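Local atomic coordinates of salicylaldehyde dehydrogenase NahF (Pseudomonas putida, PDB entry 4JZ6), a protein that probably oxidises salicylaldehyde to salicylate with NAD+ as electron acceptor, a step of naphthalene degradation. Residues A[40-45]-A[374-379]; A[57-62]-A[226-231]; A[174-179]-A[186-191]; A[323-328]-A[367-372]; A[355-360]-A[381-386]. One frame throughout, in Å; residues are numbered along the deposited sequence.

Contact 1: residues A[40-45]-A[374-379]; sequences KHPVSS and QGAVMP
Pro42, which meets Ala376 across the contact, also lies on one face of the His41 ring. Its CD sits 3.5 Å above that plane, offset toward the rim. At the edge of the same ring, in its plane, are the backbone atoms C of Val43 and N of Ser44. The N-H of Ser44 gives a hydrogen bond to ND1 of His41 at 3.1 Å, only 11° out of the ring plane. His41 carries CG anti to its backbone N (chi1 -172°), which lets ND1 reach over the following turn. NE2, on the far side of the ring, makes a weak hydrogen bond to Asp332. These two bonds restrain the ring, and the backbone bond Ser45 N to His41 O also closes the loop.

The meeting itself is small and apolar. CB of Pro42 touches CB of Ala376 at 3.8 Å, and both side chains point at the opposite segment. Pro347 and Met344 pack around this pair. Nearer the solvent, CG1 of Val43 approaches CG2 of Val377 at 4.3 Å. Val377 N binds Gln374 O at 3.0 Å and closes the second loop. That loop is a type II' beta turn from Gln374 to Val377, with Gly375 at its second position, where positive phi favours glycine. Away from the salicylaldehyde pockets, this turn between strands 366-369 and 381-384 packs on the loop between strands 36-40 and 47-52.

Contact 2: residues A[57-62]-A[226-231]; sequences TDAIKA and PEIADA
Beside Ala59, which packs on Ile228, oxygen OD2 of Asp58 is gripped by two groups. The backbone N of Ser32 and the hydroxyl OG1 of Thr55 both form hydrogen bonds with it. This buried carboxylate oxygen is therefore well supplied with partners. It ties the start of helix 56-73 to the loop that carries Ser32.

The side chains that meet across the two helices are all apolar. CB of Ala59 points at the other helix and meets CG2 of Ile228 at 4.1 Å. It is the CG2 branch that does the touching. In Ile228 this branch stands anti to the backbone N, while CG1 lies beside that N (chi1 -77°).

The second meeting is made by a longer reach. CB of Ile60 does not point at the other helix, but its CG1 arm bends twice (chi1 -57°, chi2 -51°). The bends carry CD1 across to Ala231. There CD1 lies 4.2 Å from CB of Ala231 and 4.0 Å from its carbonyl O. Both are van der Waals contacts. The small alanines let the two backbones come close: CA of Ala59 is 6.5 Å from CA of Ile228. Ile60 and Ala231 form the more open flank, while Ala59 and Ile228 are buried.

Helix 225-233 follows strand 215-218, an outermost strand of the six-stranded sheet. Ala59 and Ala62 pack on Leu218 of that strand, and Val56 touches Glu227 and Ala231. On its other side, helix 56-73 leans on Leu22 and Ile24 of strand 18-24.

Contact 3: residues A[174-179]-A[186-191]; sequences RAIAYP and VVFKGS
Ile176 and Phe188 make the tight part of this contact. CD1 of Ile176 lies over one face of the Phe188 ring, 4.0 Å from CD2, and the two side chains approach at a slant. The CG1 arm of Ile176 is extended (chi2 174°), which carries CD1 onto the ring face.

The looser part is at Pro179, whose CB stays 4.5 Å from CG1 of Val186. The other branch of Val186, CG2, comes to 4.1 Å of Ala175 O. Neither end faces solvent, since all five touching residues are buried.

The helix is kinked here. Pro179 has no N-H to offer Ala175 O, and that oxygen is hydrogen-bonded to OG of Ser161 instead. At the end of the strand, Lys189 curls back so that NZ binds Gly190 O at 2.8 Å.

Helix 174-179 and strand 186-189 run antiparallel (174°), with their axes 9.5 Å apart. They belong to the beta-alpha-beta unit of strand 159-162, helix 170-181 and strand 186-189, as in the Rossmann-like NAD-binding domain of aldehyde dehydrogenases. Leu215 of strand 215-218 touches Ile176, Val186 and Phe188. Helix 111-130 covers the other face of helix 170-181 at Ala177.

Contact 4: residues A[323-328]-A[367-372]; sequences EKTERL and VVCGGM
Cys369 points its side chain at helix 311-327 and touches two of its residues. CB comes first. It lies 4.1 Å from OE2 of Glu326 and 4.2 Å from CG of the same residue. SG, one bond further out, lies against the methyl group of Thr325, with CG2 at 3.8 Å. CB thus faces Glu326 and SG faces Thr325.

The threonine turns its apolar branch to the sulfur. CG2 stands anti to the backbone N, and OG1 lies beside that N (chi1 -61°). OG1 is hydrogen-bonded within its own helix to the carbonyl O of Phe321. This bond is consistent with a fixed rotation that leaves the methyl group for Cys369. Glu326 is extended beyond CG, which brings OE2 as well as CG beside CB of Cys369, on the solvent-exposed side.

The neighbouring charges are dealt with on the helix itself. NH1 of Arg327 makes a salt bridge of 2.9 Å to OE1 of Glu323, and Lys324 is a long, weaker partner of the same acid.

Cys369 sits at a classic beta bulge, where Val368 and Cys369 both face Ile382 of the adjoining strand. Thr325 also packs on Ile382 and on Phe294. The helix end therefore lies against the edge of the seven-stranded sheet. Leu328, just past the helix, packs on Phe500 of the second subunit. The contacts are of van der Waals type, and shape probably matters more than charge here, although OE2 of Glu326 also lies by CB of Cys369.

Contact 5: residues A[355-360]-A[381-386]; sequences GLFKDA and TILDHV
With chi1 at -163° the Phe357 ring swings off the helix and onto Thr381 and Leu383. Leu383 sets CG beside its own backbone N (chi1 -57°), and its two methyl groups then part. CD2 lies over one face of the Phe357 ring, 4.1 Å from CZ. CD1 goes to CB of Ala360 at 4.2 Å. Thr381 and Phe357 reach toward each other, and CG2 meets the ring obliquely, 3.7 Å from CE2. The threonine hydroxyl is used elsewhere: OG1 is hydrogen-bonded to two carbonyls, Pro379 O and Gly371 O, which must share its single proton.

This is a helix laid on a sheet. Helix 349-362 packs on the seven-stranded sheet that forms the core of the catalytic domain in aldehyde dehydrogenases, roughly along strand 381-384. Here the helix runs at 30° to the strand, with the axes 10.9 Å apart. Thr381 and Leu383, two apart on the strand, both face the helix. Ile382, between them, turns to the other side and packs on helix 311-327.

All four touching residues are buried. Val367 of the neighbouring strand 366-369 touches both Phe357 and Leu383. Met372 packs on Phe357, and Ile392 packs on Ala360.

Contacts 4 and 5 share one region. Their centres are 13 Å apart, and they lie on the two faces of the seven-stranded sheet, at edge strand 366-369 and its neighbour 381-384. Contact 1 adjoins them, because 374-379 lies in the loop joining those strands. It touches both, with Met378 packed on Gly371 and Phe357. Contacts 2 and 3 belong to the other part, around the six-stranded sheet, with centres 15 Å apart. Contacts 2 and 4 are 44 Å apart between centres, on opposite sides of the chain's centre. Along the chain, contact 1 encloses contacts 2, 3 and 4, and crosses contact 5. It thereby ties an N-terminal loop to the catalytic part.

Contact 1: residues A[40-45]-A[374-379]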
# COMPACT_ATOMS: atom_id res chain seq x y z
N LYS A 40 -10.69 16.44 30.20
CA LYS A 40 -10.24 17.08 31.43
C LYS A 40 -8.73 17.24 31.37
O LYS A 40 -8.03 16.44 30.74
CB LYS A 40 -10.63 16.25 32.66
CG LYS A 40 -12.12 15.99 32.83
CD LYS A 40 -12.34 14.99 33.95
CE LYS A 40 -13.79 14.53 34.04
NZ LYS A 40 -13.93 13.35 34.95
N HIS A 41 -8.22 18.28 32.02
CA HIS A 41 -6.78 18.48 32.14
C HIS A 41 -6.19 17.30 32.90
O HIS A 41 -6.71 16.90 33.94
CB HIS A 41 -6.51 19.79 32.88
CG HIS A 41 -5.06 20.18 32.90
ND1 HIS A 41 -4.20 19.82 33.92
CD2 HIS A 41 -4.33 20.92 32.04
CE1 HIS A 41 -3.00 20.32 33.68
NE2 HIS A 41 -3.05 20.99 32.54
N PRO A 42 -5.09 16.73 32.38
CA PRO A 42 -4.50 15.52 32.95
C PRO A 42 -3.94 15.67 34.37
O PRO A 42 -3.76 14.65 35.04
CB PRO A 42 -3.40 15.15 31.95
CG PRO A 42 -3.09 16.42 31.25
CD PRO A 42 -4.36 17.18 31.18
N VAL A 43 -3.67 16.88 34.84
CA VAL A 43 -3.20 17.02 36.22
C VAL A 43 -4.19 17.72 37.16
O VAL A 43 -4.27 17.36 38.34
CB VAL A 43 -1.75 17.63 36.32
CG1 VAL A 43 -1.17 17.88 34.94
CG2 VAL A 43 -1.73 18.88 37.18
N SER A 44 -4.95 18.68 36.65
CA SER A 44 -5.87 19.47 37.49
C SER A 44 -7.27 18.87 37.54
O SER A 44 -8.06 19.17 38.44
CB SER A 44 -5.95 20.92 37.01
OG SER A 44 -6.78 21.04 35.87
N SER A 45 -7.57 18.03 36.54
CA SER A 45 -8.88 17.40 36.35
C SER A 45 -9.96 18.39 35.90
O SER A 45 -11.12 18.01 35.73
CB SER A 45 -9.33 16.62 37.59
OG SER A 45 -8.42 15.59 37.92
N GLN A 374 4.70 10.60 37.51
CA GLN A 374 3.47 10.46 38.27
C GLN A 374 2.36 11.12 37.48
O GLN A 374 2.35 12.34 37.31
CB GLN A 374 3.61 11.12 39.64
CG GLN A 374 2.44 10.83 40.56
CD GLN A 374 2.30 9.35 40.87
OE1 GLN A 374 3.28 8.69 41.23
NE2 GLN A 374 1.09 8.82 40.74
N GLY A 375 1.42 10.32 37.00
CA GLY A 375 0.38 10.83 36.13
C GLY A 375 1.01 11.42 34.88
O GLY A 375 1.77 10.74 34.19
N ALA A 376 0.71 12.68 34.61
CA ALA A 376 1.24 13.34 33.42
C ALA A 376 2.43 14.24 33.73
O ALA A 376 2.87 15.00 32.88
CB ALA A 376 0.14 14.13 32.73
N VAL A 377 2.94 14.14 34.95
CA VAL A 377 4.07 14.96 35.37
C VAL A 377 5.36 14.16 35.48
O VAL A 377 5.42 13.14 36.18
CB VAL A 377 3.76 15.66 36.72
CG1 VAL A 377 4.90 16.60 37.10
CG2 VAL A 377 2.45 16.42 36.64
N MET A 378 6.41 14.62 34.80
CA MET A 378 7.70 13.94 34.79
C MET A 378 8.81 14.94 34.50
O MET A 378 8.66 15.80 33.63
CB MET A 378 7.72 12.84 33.73
CG MET A 378 8.98 11.96 33.74
SD MET A 378 8.89 10.59 32.56
CE MET A 378 10.33 9.65 33.04
N PRO A 379 9.93 14.85 35.24
CA PRO A 379 11.10 15.66 34.90
C PRO A 379 11.80 15.09 33.67
O PRO A 379 11.63 13.91 33.38
CB PRO A 379 12.00 15.52 36.13
CG PRO A 379 11.54 14.26 36.80
CD PRO A 379 10.08 14.15 36.52

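Contact 2: residues A[57-62]-A[226-231]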
# COMPACT_ATOMS: atom_id res chain seq x y z
N THR A 57 -24.18 5.59 14.25
CA THR A 57 -25.16 6.21 13.37
C THR A 57 -24.62 7.51 12.78
O THR A 57 -24.76 7.75 11.58
CB THR A 57 -26.49 6.51 14.11
OG1 THR A 57 -27.01 5.29 14.66
CG2 THR A 57 -27.50 7.10 13.14
N ASP A 58 -24.01 8.34 13.62
CA ASP A 58 -23.41 9.60 13.16
C ASP A 58 -22.31 9.33 12.14
O ASP A 58 -22.17 10.05 11.16
CB ASP A 58 -22.85 10.41 14.33
CG ASP A 58 -23.93 10.93 15.27
OD1 ASP A 58 -24.74 11.79 14.84
OD2 ASP A 58 -23.97 10.50 16.44
N ALA A 59 -21.54 8.28 12.38
CA ALA A 59 -20.43 7.94 11.51
C ALA A 59 -20.91 7.54 10.12
O ALA A 59 -20.30 7.90 9.11
CB ALA A 59 -19.59 6.84 12.12
N ILE A 60 -22.00 6.79 10.06
CA ILE A 60 -22.54 6.37 8.78
C ILE A 60 -23.11 7.57 8.03
O ILE A 60 -22.97 7.68 6.80
CB ILE A 60 -23.61 5.27 8.94
CG1 ILE A 60 -23.02 4.07 9.69
CG2 ILE A 60 -24.13 4.83 7.59
CD1 ILE A 60 -21.71 3.57 9.11
N LYS A 61 -23.74 8.48 8.77
CA LYS A 61 -24.27 9.71 8.21
C LYS A 61 -23.13 10.53 7.60
O LYS A 61 -23.30 11.16 6.56
CB LYS A 61 -24.98 10.54 9.28
CG LYS A 61 -26.45 10.78 9.00
CD LYS A 61 -27.29 9.56 9.36
CE LYS A 61 -28.75 9.74 8.96
NZ LYS A 61 -28.99 9.45 7.51
N ALA A 62 -21.98 10.49 8.27
CA ALA A 62 -20.80 11.20 7.81
C ALA A 62 -20.27 10.61 6.50
O ALA A 62 -19.88 11.34 5.59
CB ALA A 62 -19.71 11.17 8.88
N PRO A 226 -13.09 2.33 18.74
CA PRO A 226 -12.97 1.11 17.95
C PRO A 226 -14.18 0.82 17.08
O PRO A 226 -14.02 0.59 15.88
CB PRO A 226 -12.79 0.01 19.00
CG PRO A 226 -13.15 0.64 20.31
CD PRO A 226 -12.80 2.07 20.17
N GLU A 227 -15.38 0.84 17.65
CA GLU A 227 -16.57 0.48 16.89
C GLU A 227 -16.94 1.52 15.83
O GLU A 227 -17.50 1.19 14.79
CB GLU A 227 -17.76 0.21 17.81
CG GLU A 227 -18.30 1.42 18.53
CD GLU A 227 -19.55 1.10 19.31
OE1 GLU A 227 -19.88 1.86 20.25
OE2 GLU A 227 -20.21 0.09 18.96
N ILE A 228 -16.64 2.79 16.11
CA ILE A 228 -16.85 3.84 15.12
C ILE A 228 -15.90 3.62 13.95
O ILE A 228 -16.29 3.76 12.79
CB ILE A 228 -16.65 5.24 15.74
CG1 ILE A 228 -17.88 5.62 16.57
CG2 ILE A 228 -16.40 6.29 14.66
CD1 ILE A 228 -17.74 6.91 17.33
N ALA A 229 -14.66 3.24 14.27
CA ALA A 229 -13.69 2.92 13.24
C ALA A 229 -14.13 1.70 12.42
O ALA A 229 -14.11 1.73 11.19
CB ALA A 229 -12.32 2.70 13.85
N ASP A 230 -14.54 0.64 13.12
CA ASP A 230 -14.99 -0.59 12.46
C ASP A 230 -16.14 -0.32 11.49
O ASP A 230 -16.16 -0.86 10.39
CB ASP A 230 -15.45 -1.63 13.49
CG ASP A 230 -14.32 -2.09 14.39
OD1 ASP A 230 -13.14 -1.96 14.01
OD2 ASP A 230 -14.62 -2.60 15.50
N ALA A 231 -17.08 0.51 11.91
CA ALA A 231 -18.24 0.84 11.09
C ALA A 231 -17.84 1.58 9.82
O ALA A 231 -18.38 1.34 8.73
CB ALA A 231 -19.23 1.66 11.88

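Contact 3: residues A[174-179]-A[186-191]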
# COMPACT_ATOMS: atom_id res chain seq x y z
N ARG A 174 -2.60 17.45 7.22
CA ARG A 174 -2.09 16.51 6.24
C ARG A 174 -3.18 15.52 5.80
O ARG A 174 -3.28 15.18 4.62
CB ARG A 174 -0.84 15.79 6.80
CG ARG A 174 -1.06 14.33 7.18
CD ARG A 174 -0.50 13.96 8.55
NE ARG A 174 0.91 13.60 8.54
CZ ARG A 174 1.44 12.58 9.22
NH1 ARG A 174 0.67 11.79 9.96
NH2 ARG A 174 2.74 12.35 9.16
N ALA A 175 -4.01 15.09 6.75
CA ALA A 175 -5.02 14.07 6.48
C ALA A 175 -6.28 14.65 5.84
O ALA A 175 -7.26 13.94 5.58
CB ALA A 175 -5.37 13.31 7.75
N ILE A 176 -6.26 15.96 5.59
CA ILE A 176 -7.38 16.63 4.94
C ILE A 176 -6.92 17.26 3.64
O ILE A 176 -7.46 16.97 2.57
CB ILE A 176 -7.97 17.73 5.84
CG1 ILE A 176 -8.49 17.11 7.14
CG2 ILE A 176 -9.07 18.49 5.12
CD1 ILE A 176 -8.95 18.12 8.16
N ALA A 177 -5.91 18.12 3.74
CA ALA A 177 -5.40 18.88 2.60
C ALA A 177 -5.12 17.99 1.40
O ALA A 177 -5.58 18.27 0.29
CB ALA A 177 -4.14 19.64 2.97
N TYR A 178 -4.37 16.92 1.64
CA TYR A 178 -3.96 16.05 0.55
C TYR A 178 -5.13 15.29 -0.10
O TYR A 178 -5.28 15.33 -1.32
CB TYR A 178 -2.82 15.12 0.98
CG TYR A 178 -1.52 15.86 1.22
CD1 TYR A 178 -1.01 16.75 0.27
CD2 TYR A 178 -0.78 15.66 2.39
CE1 TYR A 178 0.19 17.41 0.49
CE2 TYR A 178 0.42 16.32 2.61
CZ TYR A 178 0.90 17.19 1.66
OH TYR A 178 2.09 17.85 1.88
N PRO A 179 -5.97 14.60 0.71
CA PRO A 179 -7.11 13.96 0.06
C PRO A 179 -8.02 14.95 -0.66
O PRO A 179 -8.61 14.61 -1.69
CB PRO A 179 -7.85 13.30 1.23
CG PRO A 179 -6.77 13.04 2.24
CD PRO A 179 -5.88 14.24 2.14
N VAL A 186 -13.62 13.53 2.71
CA VAL A 186 -13.08 12.81 3.86
C VAL A 186 -13.95 12.80 5.12
O VAL A 186 -14.57 13.80 5.48
CB VAL A 186 -11.63 13.29 4.18
CG1 VAL A 186 -11.39 14.66 3.60
CG2 VAL A 186 -11.34 13.27 5.68
N VAL A 187 -14.03 11.63 5.74
CA VAL A 187 -14.55 11.51 7.09
C VAL A 187 -13.36 11.61 8.05
O VAL A 187 -12.52 10.71 8.12
CB VAL A 187 -15.30 10.18 7.30
CG1 VAL A 187 -15.77 10.06 8.74
CG2 VAL A 187 -16.47 10.09 6.34
N PHE A 188 -13.30 12.73 8.77
CA PHE A 188 -12.20 13.06 9.67
C PHE A 188 -12.56 12.63 11.09
O PHE A 188 -13.45 13.20 11.71
CB PHE A 188 -11.95 14.57 9.60
CG PHE A 188 -11.02 15.12 10.66
CD1 PHE A 188 -10.02 14.34 11.22
CD2 PHE A 188 -11.15 16.44 11.09
CE1 PHE A 188 -9.18 14.86 12.20
CE2 PHE A 188 -10.31 16.97 12.05
CZ PHE A 188 -9.33 16.18 12.61
N LYS A 189 -11.86 11.62 11.60
CA LYS A 189 -12.04 11.17 12.97
C LYS A 189 -10.96 11.78 13.85
O LYS A 189 -9.78 11.46 13.72
CB LYS A 189 -11.97 9.65 13.06
CG LYS A 189 -12.00 9.12 14.48
CD LYS A 189 -13.36 9.32 15.13
CE LYS A 189 -13.38 8.79 16.57
NZ LYS A 189 -12.29 9.37 17.43
N GLY A 190 -11.38 12.67 14.76
CA GLY A 190 -10.46 13.40 15.61
C GLY A 190 -10.10 12.66 16.88
O GLY A 190 -10.51 11.51 17.09
N SER A 191 -9.32 13.32 17.74
CA SER A 191 -8.83 12.69 18.96
C SER A 191 -9.63 13.07 20.19
O SER A 191 -10.08 14.21 20.33
CB SER A 191 -7.36 13.04 19.19
OG SER A 191 -6.96 12.61 20.48

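Contact 4: residues A[323-328]-A[367-372]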
# COMPACT_ATOMS: atom_id res chain seq x y z
N GLU A 323 23.92 18.14 31.27
CA GLU A 323 24.02 19.53 31.70
C GLU A 323 22.88 20.35 31.10
O GLU A 323 22.12 20.98 31.82
CB GLU A 323 25.38 20.10 31.31
CG GLU A 323 25.88 21.23 32.21
CD GLU A 323 25.24 22.56 31.88
OE1 GLU A 323 25.06 22.86 30.67
OE2 GLU A 323 24.91 23.31 32.82
N LYS A 324 22.77 20.33 29.77
CA LYS A 324 21.72 21.06 29.06
C LYS A 324 20.32 20.63 29.49
O LYS A 324 19.43 21.47 29.71
CB LYS A 324 21.86 20.86 27.55
CG LYS A 324 23.13 21.42 26.96
CD LYS A 324 23.28 22.90 27.27
CE LYS A 324 24.51 23.47 26.59
NZ LYS A 324 24.98 24.73 27.22
N THR A 325 20.12 19.32 29.61
CA THR A 325 18.81 18.75 29.90
C THR A 325 18.26 19.18 31.27
O THR A 325 17.09 19.56 31.38
CB THR A 325 18.85 17.21 29.77
OG1 THR A 325 19.20 16.87 28.43
CG2 THR A 325 17.50 16.60 30.10
N GLU A 326 19.11 19.13 32.29
CA GLU A 326 18.73 19.57 33.64
C GLU A 326 18.24 21.02 33.66
O GLU A 326 17.30 21.35 34.39
CB GLU A 326 19.90 19.41 34.61
CG GLU A 326 20.18 17.98 35.04
CD GLU A 326 21.48 17.85 35.81
OE1 GLU A 326 22.28 18.81 35.79
OE2 GLU A 326 21.70 16.79 36.44
N ARG A 327 18.87 21.86 32.84
CA ARG A 327 18.55 23.29 32.79
C ARG A 327 17.20 23.60 32.13
O ARG A 327 16.70 24.72 32.25
CB ARG A 327 19.67 24.07 32.07
CG ARG A 327 21.02 24.13 32.80
CD ARG A 327 21.65 25.51 32.64
NE ARG A 327 23.02 25.51 32.11
CZ ARG A 327 23.34 25.74 30.84
NH1 ARG A 327 24.62 25.72 30.46
NH2 ARG A 327 22.40 26.00 29.94
N LEU A 328 16.62 22.62 31.44
CA LEU A 328 15.36 22.82 30.72
C LEU A 328 14.18 23.15 31.64
O LEU A 328 14.06 22.57 32.72
CB LEU A 328 15.02 21.60 29.86
CG LEU A 328 15.90 21.28 28.65
CD1 LEU A 328 15.34 20.11 27.86
CD2 LEU A 328 16.03 22.50 27.77
N VAL A 367 20.18 6.09 35.86
CA VAL A 367 19.54 7.39 35.73
C VAL A 367 20.61 8.46 35.84
O VAL A 367 21.09 8.76 36.94
CB VAL A 367 18.48 7.63 36.83
CG1 VAL A 367 17.78 8.96 36.63
CG2 VAL A 367 17.47 6.51 36.84
N VAL A 368 21.02 9.03 34.72
CA VAL A 368 22.04 10.07 34.76
C VAL A 368 21.43 11.44 35.01
O VAL A 368 22.13 12.37 35.41
CB VAL A 368 22.91 10.10 33.49
CG1 VAL A 368 23.92 8.94 33.50
CG2 VAL A 368 22.05 10.07 32.25
N CYS A 369 20.12 11.55 34.77
CA CYS A 369 19.38 12.74 35.15
C CYS A 369 17.88 12.45 35.14
O CYS A 369 17.41 11.55 34.44
CB CYS A 369 19.71 13.92 34.23
SG CYS A 369 18.54 14.22 32.90
N GLY A 370 17.13 13.21 35.93
CA GLY A 370 15.69 13.05 35.98
C GLY A 370 15.23 12.13 37.08
O GLY A 370 15.87 11.99 38.12
N GLY A 371 14.09 11.49 36.85
CA GLY A 371 13.47 10.63 37.85
C GLY A 371 12.22 10.02 37.26
O GLY A 371 11.93 10.22 36.08
N MET A 372 11.47 9.27 38.07
CA MET A 372 10.27 8.62 37.56
C MET A 372 9.13 9.61 37.40
O MET A 372 9.29 10.80 37.67
CB MET A 372 9.84 7.46 38.45
CG MET A 372 10.43 6.12 38.04
SD MET A 372 9.90 4.76 39.10
CE MET A 372 10.26 3.36 38.05

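Contact 5: residues A[355-360]-A[381-386]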
# COMPACT_ATOMS: atom_id res chain seq x y z
N GLY A 355 6.71 1.57 34.25
CA GLY A 355 6.88 0.15 33.99
C GLY A 355 8.16 -0.08 33.20
O GLY A 355 8.97 -0.94 33.54
N LEU A 356 8.34 0.72 32.15
CA LEU A 356 9.55 0.68 31.34
C LEU A 356 10.78 1.11 32.15
O LEU A 356 11.86 0.52 32.02
CB LEU A 356 9.40 1.59 30.11
CG LEU A 356 8.69 1.08 28.85
CD1 LEU A 356 9.52 0.01 28.18
CD2 LEU A 356 7.30 0.55 29.14
N PHE A 357 10.60 2.13 32.99
CA PHE A 357 11.65 2.70 33.82
C PHE A 357 12.17 1.69 34.84
O PHE A 357 13.38 1.47 34.96
CB PHE A 357 11.10 3.95 34.51
CG PHE A 357 12.14 4.88 35.08
CD1 PHE A 357 13.13 4.43 35.93
CD2 PHE A 357 12.10 6.24 34.78
CE1 PHE A 357 14.07 5.30 36.46
CE2 PHE A 357 13.03 7.11 35.30
CZ PHE A 357 14.02 6.64 36.15
N LYS A 358 11.26 1.08 35.60
CA LYS A 358 11.64 0.11 36.62
C LYS A 358 12.40 -1.06 36.00
O LYS A 358 13.43 -1.49 36.52
CB LYS A 358 10.42 -0.42 37.38
CG LYS A 358 10.78 -1.44 38.45
CD LYS A 358 9.56 -2.16 39.03
CE LYS A 358 9.97 -3.13 40.14
NZ LYS A 358 8.83 -3.90 40.70
N ASP A 359 11.88 -1.57 34.88
CA ASP A 359 12.49 -2.71 34.20
C ASP A 359 13.93 -2.42 33.81
O ASP A 359 14.83 -3.21 34.10
CB ASP A 359 11.68 -3.10 32.96
CG ASP A 359 12.37 -4.17 32.14
OD1 ASP A 359 12.13 -5.37 32.41
OD2 ASP A 359 13.15 -3.82 31.23
N ALA A 360 14.15 -1.28 33.16
CA ALA A 360 15.48 -0.84 32.80
C ALA A 360 16.37 -0.69 34.03
O ALA A 360 17.49 -1.19 34.06
CB ALA A 360 15.42 0.48 32.04
N THR A 381 14.24 13.19 31.73
CA THR A 381 14.97 12.02 32.23
C THR A 381 15.83 11.38 31.14
O THR A 381 15.38 11.16 30.02
CB THR A 381 13.98 10.98 32.80
OG1 THR A 381 13.17 11.59 33.81
CG2 THR A 381 14.72 9.80 33.40
N ILE A 382 17.08 11.07 31.48
CA ILE A 382 17.97 10.34 30.58
C ILE A 382 18.52 9.09 31.27
O ILE A 382 19.04 9.16 32.38
CB ILE A 382 19.17 11.20 30.13
CG1 ILE A 382 18.70 12.53 29.52
CG2 ILE A 382 20.02 10.45 29.13
CD1 ILE A 382 19.83 13.50 29.29
N LEU A 383 18.38 7.94 30.61
CA LEU A 383 18.93 6.69 31.12
C LEU A 383 20.16 6.31 30.30
O LEU A 383 20.13 6.36 29.06
CB LEU A 383 17.89 5.57 31.09
CG LEU A 383 16.59 5.82 31.85
CD1 LEU A 383 15.64 4.65 31.72
CD2 LEU A 383 16.89 6.09 33.30
N ASP A 384 21.24 5.95 30.99
CA ASP A 384 22.49 5.58 30.33
C ASP A 384 22.76 4.09 30.52
O ASP A 384 22.21 3.46 31.43
CB ASP A 384 23.65 6.39 30.91
CG ASP A 384 24.91 6.32 30.05
OD1 ASP A 384 24.92 5.54 29.07
OD2 ASP A 384 25.88 7.04 30.36
N HIS A 385 23.63 3.53 29.68
CA HIS A 385 23.97 2.11 29.71
C HIS A 385 22.72 1.23 29.58
O HIS A 385 22.54 0.28 30.34
CB HIS A 385 24.73 1.74 30.98
CG HIS A 385 25.90 2.62 31.25
ND1 HIS A 385 27.09 2.52 30.56
CD2 HIS A 385 26.07 3.62 32.15
CE1 HIS A 385 27.94 3.42 31.01
NE2 HIS A 385 27.35 4.10 31.98
N VAL A 386 21.87 1.58 28.62
CA VAL A 386 20.71 0.77 28.30
C VAL A 386 21.14 -0.36 27.36
O VAL A 386 21.93 -0.16 26.44
CB VAL A 386 19.60 1.63 27.67
CG1 VAL A 386 18.51 0.77 27.07
CG2 VAL A 386 19.03 2.56 28.73